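Local coordinates for protein AT-less polyketide synthase (Streptomyces platensis subsp. rosaceus, PDB 4QYR) that probably catalyses the condensation of carrier-bound acyl units in polyketide chain extension, as ketosynthase domain KS3 of the isomigrastatin synthase MgsE, at residues G65-V70 against E238-V243; S124-H129 against N147-L152; D76-S81 against A95-W100; L83-M88 against D601-P606; D36-Y41 against P61-R66. One frame throughout, in Å; residues are numbered along the deposited sequence. Where two conformers were deposited one is given.

Contact 1. Residues G65-V70 against E238-V243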
# COMPACT_ATOMS: atom_id res chain seq x y z
N GLY A 65 22.41 9.85 -9.12
CA GLY A 65 22.12 9.25 -10.40
C GLY A 65 20.87 9.96 -10.89
O GLY A 65 19.85 9.94 -10.21
N ARG A 66 20.96 10.60 -12.04
CA ARG A 66 19.84 11.35 -12.60
C ARG A 66 19.34 10.79 -13.91
O ARG A 66 20.10 10.25 -14.73
CB ARG A 66 20.21 12.81 -12.83
CG ARG A 66 20.37 13.63 -11.59
CD ARG A 66 20.41 15.10 -11.94
NE ARG A 66 21.76 15.59 -12.25
CZ ARG A 66 22.19 15.90 -13.48
NH1 ARG A 66 23.42 16.36 -13.65
NH2 ARG A 66 21.39 15.76 -14.53
N ILE A 67 18.04 10.94 -14.12
CA ILE A 67 17.41 10.66 -15.38
C ILE A 67 17.41 11.94 -16.20
O ILE A 67 17.05 13.02 -15.70
CB ILE A 67 15.98 10.15 -15.17
CG1 ILE A 67 16.01 8.76 -14.58
CG2 ILE A 67 15.17 10.18 -16.46
CD1 ILE A 67 14.66 8.20 -14.43
N GLU A 68 17.82 11.86 -17.46
CA GLU A 68 17.73 13.06 -18.27
C GLU A 68 16.31 13.24 -18.80
O GLU A 68 15.66 12.28 -19.22
CB GLU A 68 18.73 13.00 -19.42
CG GLU A 68 19.68 14.19 -19.42
CD GLU A 68 18.95 15.53 -19.27
OE1 GLU A 68 17.91 15.73 -19.95
OE2 GLU A 68 19.40 16.38 -18.47
N GLY A 69 15.82 14.48 -18.75
CA GLY A 69 14.54 14.81 -19.35
C GLY A 69 13.37 14.54 -18.44
O GLY A 69 12.33 14.03 -18.86
N VAL A 70 13.55 14.89 -17.18
CA VAL A 70 12.60 14.67 -16.11
C VAL A 70 11.43 15.66 -16.19
O VAL A 70 10.34 15.42 -15.66
CB VAL A 70 13.34 14.79 -14.73
CG1 VAL A 70 12.67 15.76 -13.79
CG2 VAL A 70 13.54 13.40 -14.11
N GLU A 238 17.65 8.60 -9.29
CA GLU A 238 16.34 8.57 -9.93
C GLU A 238 16.18 7.29 -10.72
O GLU A 238 17.16 6.65 -11.07
CB GLU A 238 16.17 9.78 -10.84
CG GLU A 238 16.42 11.06 -10.11
CD GLU A 238 16.14 12.28 -10.94
OE1 GLU A 238 16.46 12.24 -12.15
OE2 GLU A 238 15.60 13.26 -10.37
N GLY A 239 14.95 6.92 -11.00
CA GLY A 239 14.70 5.70 -11.75
C GLY A 239 13.22 5.45 -11.87
O GLY A 239 12.44 5.86 -10.99
N VAL A 240 12.82 4.80 -12.95
CA VAL A 240 11.43 4.41 -13.11
C VAL A 240 11.36 3.09 -13.87
O VAL A 240 12.10 2.88 -14.83
CB VAL A 240 10.63 5.51 -13.82
CG1 VAL A 240 11.27 5.83 -15.15
CG2 VAL A 240 9.16 5.13 -13.96
N ALA A 241 10.49 2.20 -13.42
CA ALA A 241 10.39 0.87 -14.03
C ALA A 241 9.00 0.31 -13.86
O ALA A 241 8.30 0.65 -12.91
CB ALA A 241 11.39 -0.08 -13.39
N ALA A 242 8.60 -0.55 -14.79
CA ALA A 242 7.37 -1.33 -14.66
C ALA A 242 7.54 -2.70 -15.32
O ALA A 242 8.31 -2.87 -16.27
CB ALA A 242 6.21 -0.61 -15.28
N VAL A 243 6.83 -3.68 -14.79
CA VAL A 243 6.79 -4.99 -15.40
C VAL A 243 5.36 -5.47 -15.49
O VAL A 243 4.52 -5.22 -14.60
CB VAL A 243 7.61 -6.02 -14.61
CG1 VAL A 243 9.05 -5.61 -14.56
CG2 VAL A 243 7.04 -6.18 -13.21
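Glu-238 lies against the loop 65-70 with more buried surface than any other residue here. It stands just before strand 239-247. Its backbone N donates to Gly-65 O at 2.7 Å. Its side chain then passes the same carbonyl, with Glu-238 CG 3.6 Å from Gly-65 O. CG sits beside the backbone N (chi1 -54°), and the extended chain carries the carboxylate on to Ile-67. There Ile-67 N donates to Glu-238 OE1 at 2.8 Å. This bond is nearly straight (167°) and uses the anti lone pair of OE1, which is turned away from OE2. Val-70 CG2 packs on OE1 as well. Arg-66 runs alongside Glu-238 and points the same way, but its guanidinium is turned 86° to the carboxylate and is bonded to Asp-40 O instead.

Ile-67 carries the apolar half. Its CG1 lies 3.9 Å from Glu-238 CB, over the aliphatic part of that side chain. Its CD1 goes further and touches Gly-239 CA at 3.7 Å. The same methyl meets Val-240 CG1 at 4.2 Å, where the strand enters the central mixed sheet of this thiolase-fold domain.

The other oxygen, Glu-238 OE2, forms a salt bridge with Arg-45 and accepts from Leu-203 N. Both oxygens of a buried carboxylate thus have partners, two of them backbone N-H groups. These donors and the arginine would probably stabilise the charged form. The carboxylate links the loop 65-70 to other loops at the start of the strand.

Contact 2. Residues S124-H129 against N147-L152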
# COMPACT_ATOMS: atom_id res chain seq x y z
N SER A 124 7.70 6.94 -3.05
CA SER A 124 7.90 7.39 -1.66
C SER A 124 7.83 8.89 -1.43
O SER A 124 7.23 9.33 -0.45
CB SER A 124 9.25 6.89 -1.15
OG SER A 124 9.24 5.48 -1.04
N GLY A 125 8.42 9.70 -2.30
CA GLY A 125 8.51 11.11 -2.00
C GLY A 125 7.49 11.99 -2.67
O GLY A 125 7.02 11.68 -3.75
N SER A 126 7.14 13.08 -2.01
CA SER A 126 6.39 14.15 -2.65
C SER A 126 7.30 15.36 -2.86
O SER A 126 6.98 16.47 -2.46
CB SER A 126 5.17 14.54 -1.82
OG SER A 126 4.44 13.39 -1.45
N ASP A 127 8.45 15.12 -3.47
CA ASP A 127 9.42 16.18 -3.65
C ASP A 127 8.84 17.36 -4.45
O ASP A 127 9.04 18.50 -4.09
CB ASP A 127 10.68 15.64 -4.34
CG ASP A 127 11.58 14.84 -3.40
OD1 ASP A 127 11.10 14.39 -2.32
OD2 ASP A 127 12.77 14.67 -3.73
N TYR A 128 8.10 17.07 -5.52
CA TYR A 128 7.58 18.12 -6.40
C TYR A 128 6.64 19.07 -5.71
O TYR A 128 6.64 20.28 -5.98
CB TYR A 128 6.85 17.51 -7.59
CG TYR A 128 6.62 18.43 -8.76
CD1 TYR A 128 7.69 19.04 -9.41
CD2 TYR A 128 5.35 18.65 -9.26
CE1 TYR A 128 7.49 19.87 -10.50
CE2 TYR A 128 5.14 19.48 -10.35
CZ TYR A 128 6.22 20.08 -10.96
OH TYR A 128 6.04 20.90 -12.05
N HIS A 129 5.80 18.52 -4.83
CA HIS A 129 4.78 19.29 -4.14
C HIS A 129 5.45 20.27 -3.23
O HIS A 129 4.97 21.39 -3.05
CB HIS A 129 3.86 18.37 -3.36
CG HIS A 129 2.56 18.98 -2.98
ND1 HIS A 129 2.33 20.35 -2.99
CD2 HIS A 129 1.39 18.42 -2.56
CE1 HIS A 129 1.09 20.59 -2.61
NE2 HIS A 129 0.50 19.44 -2.35
N ASN A 147 -0.51 15.20 -7.05
CA ASN A 147 0.51 14.90 -6.08
C ASN A 147 0.16 13.87 -5.04
O ASN A 147 1.02 13.49 -4.26
CB ASN A 147 0.94 16.18 -5.42
CG ASN A 147 1.78 17.01 -6.33
OD1 ASN A 147 2.97 16.73 -6.49
ND2 ASN A 147 1.16 17.99 -6.99
N ALA A 148 -1.07 13.41 -5.02
CA ALA A 148 -1.44 12.33 -4.12
C ALA A 148 -0.87 11.01 -4.64
O ALA A 148 -0.96 10.71 -5.84
CB ALA A 148 -2.94 12.26 -3.99
N HIS A 149 -0.27 10.20 -3.77
CA HIS A 149 0.34 8.95 -4.23
C HIS A 149 -0.69 7.99 -4.82
O HIS A 149 -0.40 7.26 -5.77
CB HIS A 149 1.08 8.25 -3.09
CG HIS A 149 2.35 8.93 -2.70
ND1 HIS A 149 2.97 9.87 -3.49
CD2 HIS A 149 3.12 8.80 -1.59
CE1 HIS A 149 4.07 10.29 -2.89
NE2 HIS A 149 4.18 9.66 -1.73
N SER A 150 -1.88 7.99 -4.24
CA SER A 150 -2.98 7.21 -4.78
C SER A 150 -3.21 7.49 -6.25
O SER A 150 -3.53 6.59 -7.02
CB SER A 150 -4.26 7.51 -4.01
OG SER A 150 -4.27 8.87 -3.62
N MSE A 151 -3.04 8.74 -6.65
CA MSE A 151 -3.32 9.10 -8.02
C MSE A 151 -2.33 8.48 -8.98
O MSE A 151 -2.70 8.09 -10.10
CB MSE A 151 -3.34 10.62 -8.20
CG MSE A 151 -4.71 11.20 -7.86
SE MSE A 151 -6.14 10.30 -8.84
CE MSE A 151 -7.62 11.02 -7.84
N LEU A 152 -1.09 8.36 -8.55
CA LEU A 152 -0.10 7.69 -9.36
C LEU A 152 -0.65 6.36 -9.86
O LEU A 152 -0.59 6.07 -11.05
CB LEU A 152 1.18 7.48 -8.57
CG LEU A 152 2.42 7.08 -9.36
CD1 LEU A 152 3.63 7.43 -8.53
CD2 LEU A 152 2.42 5.63 -9.65
O HOH W 1 5.00 15.66 -5.18
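His-149 and Asn-147 both turn toward segment 124-129 with CG beside the backbone N and anti to the carbonyl carbon (chi1 -72° and -74°). In His-149 this sends the imidazole to the loop before helix 127-135. In Asn-147 it sends the amide to the first turn of that helix.

The His-149 ring meets two carbonyls at its edge, near its plane. His-149 NE2 donates to Ser-124 O at 3.3 Å, a weak bond with an angle of 148°. His-149 CE1 lies 3.4 Å from Gly-125 O, whose hydrogen bond comes from Gln-91 NE2. Ser-126 OG approaches the same carbon obliquely, 3.4 Å from His-149 CE1.

Asn-147 works mainly through a water. Its OD1 accepts from water 1 at 2.6 Å, and that water accepts from His-129 N at 3.0 Å. Asn-147 OD1 also lies 3.6 Å from His-129 CB. It sits at the edge of the Tyr-128 ring, whose plane is nearly that of the amide. Asn-147 CB packs obliquely on the His-129 ring, 3.7 Å from His-129 CD2. Asn-147 ND2 donates to Thr-143 O, which helps fix the amide's rotation.

The contact lies at the dimer interface. The His-129 ring meets that of His-130 of the second subunit, and His-149 packs on Asp-170 of the second subunit. The chemistry is polar but lightly bonded. One weak direct bond and one water bridge join the approach and first turn of helix 127-135 to His-149 and to Asn-147, just before helix 149-160. The weak NE2 bond is consistent with a proton on that nitrogen.

Contact 3. Residues D76-S81 against A95-W100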
# COMPACT_ATOMS: atom_id res chain seq x y z
N ASP A 76 -0.43 15.60 -24.25
CA ASP A 76 -1.50 15.39 -25.21
C ASP A 76 -1.82 13.93 -25.41
O ASP A 76 -2.95 13.57 -25.71
CB ASP A 76 -1.16 16.00 -26.56
CG ASP A 76 -0.86 17.44 -26.44
OD1 ASP A 76 -1.76 18.26 -26.72
OD2 ASP A 76 0.27 17.76 -26.01
N PHE A 77 -0.80 13.10 -25.28
CA PHE A 77 -1.00 11.68 -25.40
C PHE A 77 -2.07 11.22 -24.40
O PHE A 77 -2.92 10.39 -24.73
CB PHE A 77 0.32 10.95 -25.18
CG PHE A 77 0.24 9.47 -25.43
CD1 PHE A 77 0.65 8.95 -26.64
CD2 PHE A 77 -0.23 8.61 -24.47
CE1 PHE A 77 0.58 7.61 -26.87
CE2 PHE A 77 -0.31 7.28 -24.70
CZ PHE A 77 0.10 6.77 -25.90
N PHE A 78 -2.04 11.80 -23.20
CA PHE A 78 -2.97 11.44 -22.13
C PHE A 78 -4.07 12.48 -21.97
O PHE A 78 -4.84 12.44 -21.00
CB PHE A 78 -2.20 11.26 -20.83
CG PHE A 78 -1.12 10.22 -20.91
CD1 PHE A 78 -1.40 8.89 -20.67
CD2 PHE A 78 0.17 10.56 -21.28
CE1 PHE A 78 -0.41 7.93 -20.75
CE2 PHE A 78 1.17 9.60 -21.37
CZ PHE A 78 0.87 8.28 -21.10
N HIS A 79 -4.13 13.39 -22.93
CA HIS A 79 -5.16 14.42 -22.96
C HIS A 79 -5.18 15.25 -21.67
O HIS A 79 -6.09 15.13 -20.85
CB HIS A 79 -6.53 13.78 -23.23
CG HIS A 79 -6.54 12.86 -24.42
ND1 HIS A 79 -6.89 13.29 -25.68
CD2 HIS A 79 -6.24 11.55 -24.53
CE1 HIS A 79 -6.80 12.28 -26.53
NE2 HIS A 79 -6.41 11.21 -25.86
N LEU A 80 -4.15 16.08 -21.49
CA LEU A 80 -4.04 16.94 -20.33
C LEU A 80 -3.73 18.40 -20.67
O LEU A 80 -2.85 18.69 -21.49
CB LEU A 80 -2.97 16.41 -19.38
CG LEU A 80 -3.03 14.97 -18.87
CD1 LEU A 80 -1.70 14.60 -18.20
CD2 LEU A 80 -4.17 14.80 -17.90
N SER A 81 -4.47 19.31 -20.03
CA SER A 81 -4.14 20.72 -19.90
C SER A 81 -2.65 20.88 -19.71
O SER A 81 -2.04 20.06 -19.02
CB SER A 81 -4.84 21.32 -18.66
OG SER A 81 -6.04 20.63 -18.33
N ALA A 95 5.82 7.62 -14.70
CA ALA A 95 5.16 6.34 -14.42
C ALA A 95 4.29 5.96 -15.60
O ALA A 95 4.47 4.89 -16.18
CB ALA A 95 4.35 6.42 -13.17
N LEU A 96 3.38 6.85 -15.94
CA LEU A 96 2.51 6.71 -17.10
C LEU A 96 3.28 6.29 -18.34
O LEU A 96 2.89 5.36 -19.06
CB LEU A 96 1.80 8.02 -17.37
CG LEU A 96 0.56 8.34 -16.54
CD1 LEU A 96 0.10 9.78 -16.77
CD2 LEU A 96 -0.55 7.35 -16.87
N GLU A 97 4.38 6.97 -18.61
CA GLU A 97 5.03 6.71 -19.88
C GLU A 97 5.72 5.37 -19.85
O GLU A 97 5.74 4.64 -20.84
CB GLU A 97 6.01 7.82 -20.22
CG GLU A 97 5.37 9.04 -20.81
CD GLU A 97 6.40 10.02 -21.34
OE1 GLU A 97 7.62 9.69 -21.29
OE2 GLU A 97 6.00 11.12 -21.80
N THR A 98 6.29 5.03 -18.72
CA THR A 98 7.06 3.80 -18.63
C THR A 98 6.12 2.60 -18.56
O THR A 98 6.40 1.55 -19.15
CB THR A 98 8.01 3.87 -17.43
OG1 THR A 98 9.09 4.75 -17.78
CG2 THR A 98 8.59 2.51 -17.12
N VAL A 99 4.99 2.77 -17.87
CA VAL A 99 3.99 1.71 -17.81
C VAL A 99 3.48 1.42 -19.21
O VAL A 99 3.30 0.26 -19.61
CB VAL A 99 2.81 2.09 -16.92
CG1 VAL A 99 1.68 1.14 -17.14
CG2 VAL A 99 3.22 2.05 -15.48
N TRP A 100 3.28 2.48 -19.97
CA TRP A 100 2.86 2.31 -21.34
C TRP A 100 3.90 1.55 -22.14
O TRP A 100 3.59 0.63 -22.91
CB TRP A 100 2.61 3.66 -21.96
CG TRP A 100 1.89 3.53 -23.21
CD1 TRP A 100 2.41 3.30 -24.44
CD2 TRP A 100 0.48 3.60 -23.37
NE1 TRP A 100 1.41 3.23 -25.37
CE2 TRP A 100 0.21 3.42 -24.74
CE3 TRP A 100 -0.59 3.82 -22.50
CZ2 TRP A 100 -1.08 3.44 -25.26
CZ3 TRP A 100 -1.86 3.83 -23.01
CH2 TRP A 100 -2.10 3.64 -24.39
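Phe-77 and Trp-100 form the ring-to-ring part of this contact, a T-shaped stack. The edge of Phe-77 points at the face of Trp-100, with planes at 85°. The centroids of the Phe-77 ring and the six-membered ring of Trp-100 are 4.9 Å apart. Phe-77 CZ comes nearest, 3.5 Å from Trp-100 CE2, and stands off-centre toward the rim. Phe-77 gets there because its CG is anti to the backbone N (chi1 -173°).

A CH-pi contact joins Phe-78 to Leu-96. Leu-96 CD1 sits over the centre of the Phe-78 ring, 4.3 Å from its centroid. The opposite face of Phe-78 is taken by Phe-77 CD2, within the same loop. Phe-78 is thus held between a leucine methyl and its neighbour's ring.

Looser touches complete the set. Phe-78 CZ rests 3.9 Å from Leu-96 CB, and Phe-78 CE2 lies 4.3 Å from Glu-97 CG, in the aliphatic part of that side chain. The carboxylate of Glu-97 is engaged elsewhere, with OE2 accepting from Asp-74 N.

Beyond the two segments, Phe-77 makes a cation-pi contact with Arg-460 and an edge-to-face pair with Phe-598. The two phenylalanines occupy the middle positions of a type I beta turn from Asp-76 to His-79. The turn covers one side of helix 90-106, while Ala-95 and Val-99 of that helix pack on strand 117-122. This layering of loop, helix and sheet fits the outer layer of the alpha/beta thiolase fold of ketosynthases.

Contact 4. Residues L83-M88 against D601-P606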
# COMPACT_ATOMS: atom_id res chain seq x y z
N LEU A 83 -1.63 23.19 -17.86
CA LEU A 83 -1.78 23.46 -16.44
C LEU A 83 -1.95 22.19 -15.57
O LEU A 83 -1.34 22.07 -14.52
CB LEU A 83 -2.97 24.39 -16.24
CG LEU A 83 -3.23 24.84 -14.80
CD1 LEU A 83 -2.00 25.51 -14.18
CD2 LEU A 83 -4.44 25.77 -14.78
N GLU A 84 -2.76 21.24 -16.01
CA GLU A 84 -2.92 20.00 -15.25
C GLU A 84 -1.60 19.25 -15.19
O GLU A 84 -1.27 18.59 -14.20
CB GLU A 84 -4.00 19.11 -15.85
CG GLU A 84 -4.10 17.76 -15.17
CD GLU A 84 -5.40 17.02 -15.46
OE1 GLU A 84 -6.07 17.36 -16.47
OE2 GLU A 84 -5.75 16.11 -14.66
N ALA A 85 -0.83 19.34 -16.27
CA ALA A 85 0.41 18.59 -16.36
C ALA A 85 1.50 19.29 -15.59
O ALA A 85 2.37 18.64 -15.03
CB ALA A 85 0.80 18.41 -17.79
N GLU A 86 1.45 20.62 -15.55
CA GLU A 86 2.48 21.39 -14.87
C GLU A 86 2.42 21.24 -13.34
O GLU A 86 3.41 21.45 -12.64
CB GLU A 86 2.38 22.87 -15.25
CG GLU A 86 3.03 23.17 -16.59
CD GLU A 86 3.00 24.65 -16.98
OE1 GLU A 86 2.19 25.41 -16.42
OE2 GLU A 86 3.81 25.04 -17.86
N LEU A 87 1.26 20.87 -12.82
CA LEU A 87 1.11 20.70 -11.39
C LEU A 87 1.16 19.22 -11.05
O LEU A 87 0.93 18.83 -9.90
CB LEU A 87 -0.20 21.32 -10.92
CG LEU A 87 -0.29 22.79 -11.30
CD1 LEU A 87 -1.68 23.35 -11.07
CD2 LEU A 87 0.74 23.59 -10.52
N MSE A 88 1.47 18.41 -12.06
CA MSE A 88 1.51 16.96 -11.86
C MSE A 88 2.91 16.48 -11.59
O MSE A 88 3.80 16.69 -12.41
CB MSE A 88 0.96 16.22 -13.06
CG MSE A 88 0.86 14.72 -12.83
SE MSE A 88 -0.07 13.80 -14.28
CE MSE A 88 -1.53 15.08 -14.51
N ASP A 601 7.78 17.46 -24.67
CA ASP A 601 7.29 18.77 -24.28
C ASP A 601 7.71 19.06 -22.84
O ASP A 601 7.75 18.15 -22.02
CB ASP A 601 5.76 18.86 -24.42
CG ASP A 601 5.29 18.66 -25.87
OD1 ASP A 601 5.89 19.23 -26.82
OD2 ASP A 601 4.29 17.93 -26.05
N ARG A 602 8.04 20.31 -22.54
CA ARG A 602 8.48 20.67 -21.19
C ARG A 602 7.33 21.10 -20.26
O ARG A 602 6.61 22.06 -20.54
CB ARG A 602 9.52 21.79 -21.26
CG ARG A 602 9.94 22.29 -19.90
CD ARG A 602 10.45 23.72 -19.95
NE ARG A 602 10.62 24.35 -18.63
CZ ARG A 602 11.48 23.95 -17.70
NH1 ARG A 602 12.26 22.89 -17.90
NH2 ARG A 602 11.57 24.61 -16.55
N TYR A 603 7.17 20.40 -19.15
CA TYR A 603 6.18 20.79 -18.15
C TYR A 603 6.84 20.88 -16.78
O TYR A 603 7.14 19.87 -16.15
CB TYR A 603 5.00 19.81 -18.11
CG TYR A 603 4.22 19.76 -19.40
CD1 TYR A 603 3.15 20.62 -19.62
CD2 TYR A 603 4.57 18.88 -20.41
CE1 TYR A 603 2.44 20.59 -20.80
CE2 TYR A 603 3.87 18.84 -21.60
CZ TYR A 603 2.80 19.70 -21.80
OH TYR A 603 2.09 19.68 -22.99
N TRP A 604 7.08 22.12 -16.35
CA TRP A 604 7.70 22.34 -15.06
C TRP A 604 6.85 23.28 -14.20
O TRP A 604 5.67 23.52 -14.49
CB TRP A 604 9.12 22.90 -15.24
CG TRP A 604 10.04 22.64 -14.08
CD1 TRP A 604 10.65 23.58 -13.29
CD2 TRP A 604 10.44 21.36 -13.57
NE1 TRP A 604 11.41 22.96 -12.32
CE2 TRP A 604 11.29 21.60 -12.47
CE3 TRP A 604 10.14 20.04 -13.92
CZ2 TRP A 604 11.86 20.56 -11.73
CZ3 TRP A 604 10.71 19.01 -13.20
CH2 TRP A 604 11.56 19.27 -12.11
N VAL A 605 7.44 23.78 -13.12
CA VAL A 605 6.76 24.66 -12.19
C VAL A 605 6.30 25.93 -12.89
O VAL A 605 7.10 26.59 -13.57
CB VAL A 605 7.67 24.99 -11.00
CG1 VAL A 605 7.01 26.00 -10.06
CG2 VAL A 605 8.04 23.71 -10.25
N PRO A 606 5.01 26.28 -12.74
CA PRO A 606 4.43 27.48 -13.34
C PRO A 606 4.91 28.77 -12.69
O PRO A 606 5.46 28.75 -11.59
CB PRO A 606 2.92 27.29 -13.11
CG PRO A 606 2.83 26.41 -11.95
CD PRO A 606 4.00 25.48 -12.03
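Over one face of the Tyr-603 ring lies Ala-85 CB, a CH-pi contact 4.1 Å from the ring centroid and 27° off its normal. At the edge of the same ring, in its plane, comes Glu-86 CG, 4.0 Å from Tyr-603 CD1. The Glu-86 carboxylate is turned 74° to the ring. Segment 601-606 lies near the C-terminal end of this ketosynthase-linker piece. It returns to the ketosynthase after the linker domain, as post-acyltransferase linkers do in related synthases, and lies across the end of helix 82-86.

Glu-86 has the largest buried area here. Its CG sits beside the backbone N (chi1 -80°), and the chain is extended beyond it, running past Trp-604 O toward Pro-606. Glu-86 CG passes 3.4 Å from Trp-604 O. Further out, Glu-86 OE1 reaches 3.9 Å from Pro-606 CB.

No hydrogen bond joins the two segments directly. Arg-82 supplies polar links nearby: its NH1 forms a salt bridge with Glu-86 OE2 and donates to Arg-602 O. Segment 601-606 is also paired with strand 72-73 through Asp-601 and Phe-73. At the far end Leu-87 and Pro-606 cross at about a right angle, with Leu-87 CD2 3.8 Å from Pro-606 CG.

Contact 5. Residues D36-Y41 against P61-R66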
# COMPACT_ATOMS: atom_id res chain seq x y z
N ASP A 36 29.92 3.81 -14.59
CA ASP A 36 29.44 4.45 -13.38
C ASP A 36 28.68 5.72 -13.76
O ASP A 36 29.25 6.69 -14.26
CB ASP A 36 30.60 4.74 -12.42
CG ASP A 36 30.20 5.66 -11.27
OD1 ASP A 36 29.55 5.18 -10.30
OD2 ASP A 36 30.55 6.87 -11.34
N LEU A 37 27.37 5.71 -13.50
CA LEU A 37 26.46 6.70 -14.06
C LEU A 37 26.06 7.78 -13.08
O LEU A 37 25.08 8.48 -13.29
CB LEU A 37 25.21 6.01 -14.58
CG LEU A 37 25.66 4.86 -15.46
CD1 LEU A 37 24.60 3.79 -15.56
CD2 LEU A 37 26.04 5.41 -16.81
N ILE A 38 26.80 7.90 -11.99
CA ILE A 38 26.47 8.94 -11.04
C ILE A 38 27.01 10.27 -11.55
O ILE A 38 28.12 10.35 -12.08
CB ILE A 38 27.01 8.60 -9.63
CG1 ILE A 38 26.04 7.65 -8.93
CG2 ILE A 38 27.19 9.84 -8.79
CD1 ILE A 38 26.50 6.21 -8.90
N ALA A 39 26.18 11.30 -11.44
CA ALA A 39 26.55 12.65 -11.85
C ALA A 39 26.40 13.65 -10.70
O ALA A 39 26.41 13.28 -9.52
CB ALA A 39 25.71 13.07 -13.02
N ASP A 40 26.24 14.93 -11.05
CA ASP A 40 26.14 16.00 -10.06
C ASP A 40 24.69 16.38 -9.80
O ASP A 40 23.85 16.25 -10.69
CB ASP A 40 26.91 17.23 -10.53
CG ASP A 40 26.39 17.79 -11.85
OD1 ASP A 40 26.80 17.28 -12.93
OD2 ASP A 40 25.57 18.73 -11.81
N TYR A 41 24.40 16.87 -8.61
CA TYR A 41 23.07 17.41 -8.33
C TYR A 41 23.20 18.89 -8.00
O TYR A 41 24.11 19.28 -7.28
CB TYR A 41 22.41 16.65 -7.18
CG TYR A 41 20.93 16.91 -7.04
CD1 TYR A 41 20.01 16.29 -7.86
CD2 TYR A 41 20.45 17.80 -6.09
CE1 TYR A 41 18.65 16.53 -7.73
CE2 TYR A 41 19.10 18.05 -5.95
CZ TYR A 41 18.20 17.42 -6.77
OH TYR A 41 16.85 17.67 -6.61
N PRO A 61 26.43 16.08 0.37
CA PRO A 61 27.30 15.82 -0.78
C PRO A 61 26.55 15.77 -2.11
O PRO A 61 25.64 14.96 -2.30
CB PRO A 61 27.91 14.45 -0.46
CG PRO A 61 26.98 13.84 0.48
CD PRO A 61 26.50 14.98 1.33
N LYS A 62 27.00 16.61 -3.03
CA LYS A 62 26.24 16.97 -4.21
C LYS A 62 26.25 15.95 -5.34
O LYS A 62 26.67 16.28 -6.44
CB LYS A 62 26.77 18.29 -4.74
CG LYS A 62 25.83 19.45 -4.54
CD LYS A 62 25.37 19.55 -3.11
CE LYS A 62 24.51 20.79 -2.91
NZ LYS A 62 24.59 21.28 -1.52
N PHE A 63 25.76 14.74 -5.10
CA PHE A 63 25.76 13.74 -6.17
C PHE A 63 24.42 13.07 -6.31
O PHE A 63 23.68 12.96 -5.35
CB PHE A 63 26.81 12.66 -5.93
CG PHE A 63 28.20 13.19 -5.74
CD1 PHE A 63 29.03 13.38 -6.83
CD2 PHE A 63 28.69 13.47 -4.46
CE1 PHE A 63 30.31 13.86 -6.66
CE2 PHE A 63 29.96 13.93 -4.29
CZ PHE A 63 30.78 14.13 -5.40
N ALA A 64 24.12 12.60 -7.52
CA ALA A 64 22.96 11.73 -7.72
C ALA A 64 23.06 11.00 -9.04
O ALA A 64 23.72 11.47 -9.97
CB ALA A 64 21.66 12.52 -7.65
N GLY A 65 22.41 9.85 -9.12
CA GLY A 65 22.12 9.25 -10.40
C GLY A 65 20.87 9.96 -10.89
O GLY A 65 19.85 9.94 -10.21
N ARG A 66 20.96 10.60 -12.04
CA ARG A 66 19.84 11.35 -12.60
C ARG A 66 19.34 10.79 -13.91
O ARG A 66 20.10 10.25 -14.73
CB ARG A 66 20.21 12.81 -12.83
CG ARG A 66 20.37 13.63 -11.59
CD ARG A 66 20.41 15.10 -11.94
NE ARG A 66 21.76 15.59 -12.25
CZ ARG A 66 22.19 15.90 -13.48
NH1 ARG A 66 23.42 16.36 -13.65
NH2 ARG A 66 21.39 15.76 -14.53
O HOH W 2 23.17 10.50 -13.30
O HOH W 3 25.14 18.02 -15.57
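Asp-40 O is gripped side-on by two nitrogens of Arg-66. Arg-66 NE donates to it at 2.7 Å, nearly along the C=O axis, and Arg-66 NH1 at 3.0 Å. The oxygen lies in the guanidinium plane, which holds that flat group in place. The bend of the arginine at chi3 (-87°) helps bring its edge round to the carbonyl. Asp-40 OD1 adds a long salt bridge to Arg-66 NH1 at 3.6 Å, and water 3 bridges the same two atoms.

The backbones form a short two-stranded antiparallel sheet, 39-40 with 63-64, in the N-terminal part of the ketosynthase. Ala-39 and Ala-64 are its hydrogen-bonded pair: Ala-39 N donates to Ala-64 O at 2.9 Å, and Ala-64 N returns a bond to Ala-39 O at 3.1 Å. Asp-40 and Phe-63 are the non-hydrogen-bonded pair. Beyond them Tyr-41 N donates to Lys-62 O at 3.2 Å. Lys-62 is the centre of an inverse gamma turn, closed by Phe-63 N to Pro-61 O.

Apolar groups pack beside these bonds. Ile-38 CG2 lies 4.0 Å from Phe-63 CB. The Tyr-41 ring meets Ala-64 CB obliquely, and Tyr-41 OH is hydrogen-bonded to Leu-203 O.

Contacts 1 and 3 are buried, while contacts 2, 4 and 5 are only partly so. Contact 1 lies nearest the centre of the chain, and its strand packs on Thr-98 and Val-99 of the helix used by contact 3. Contacts 1 and 5 share Gly-65 and Arg-66, so one run of chain leads from the small two-stranded sheet to the start of strand 239-247, where it packs as a loop. Contact 2 alone reaches the second subunit. It meets contact 4 where Tyr-128 OH is hydrogen-bonded to Glu-86 O. Contacts 3 and 4 rely on apolar and ring packing, in contact 4 with the aliphatic part of Glu-86. Contacts 1 and 5 depend on direct hydrogen bonds.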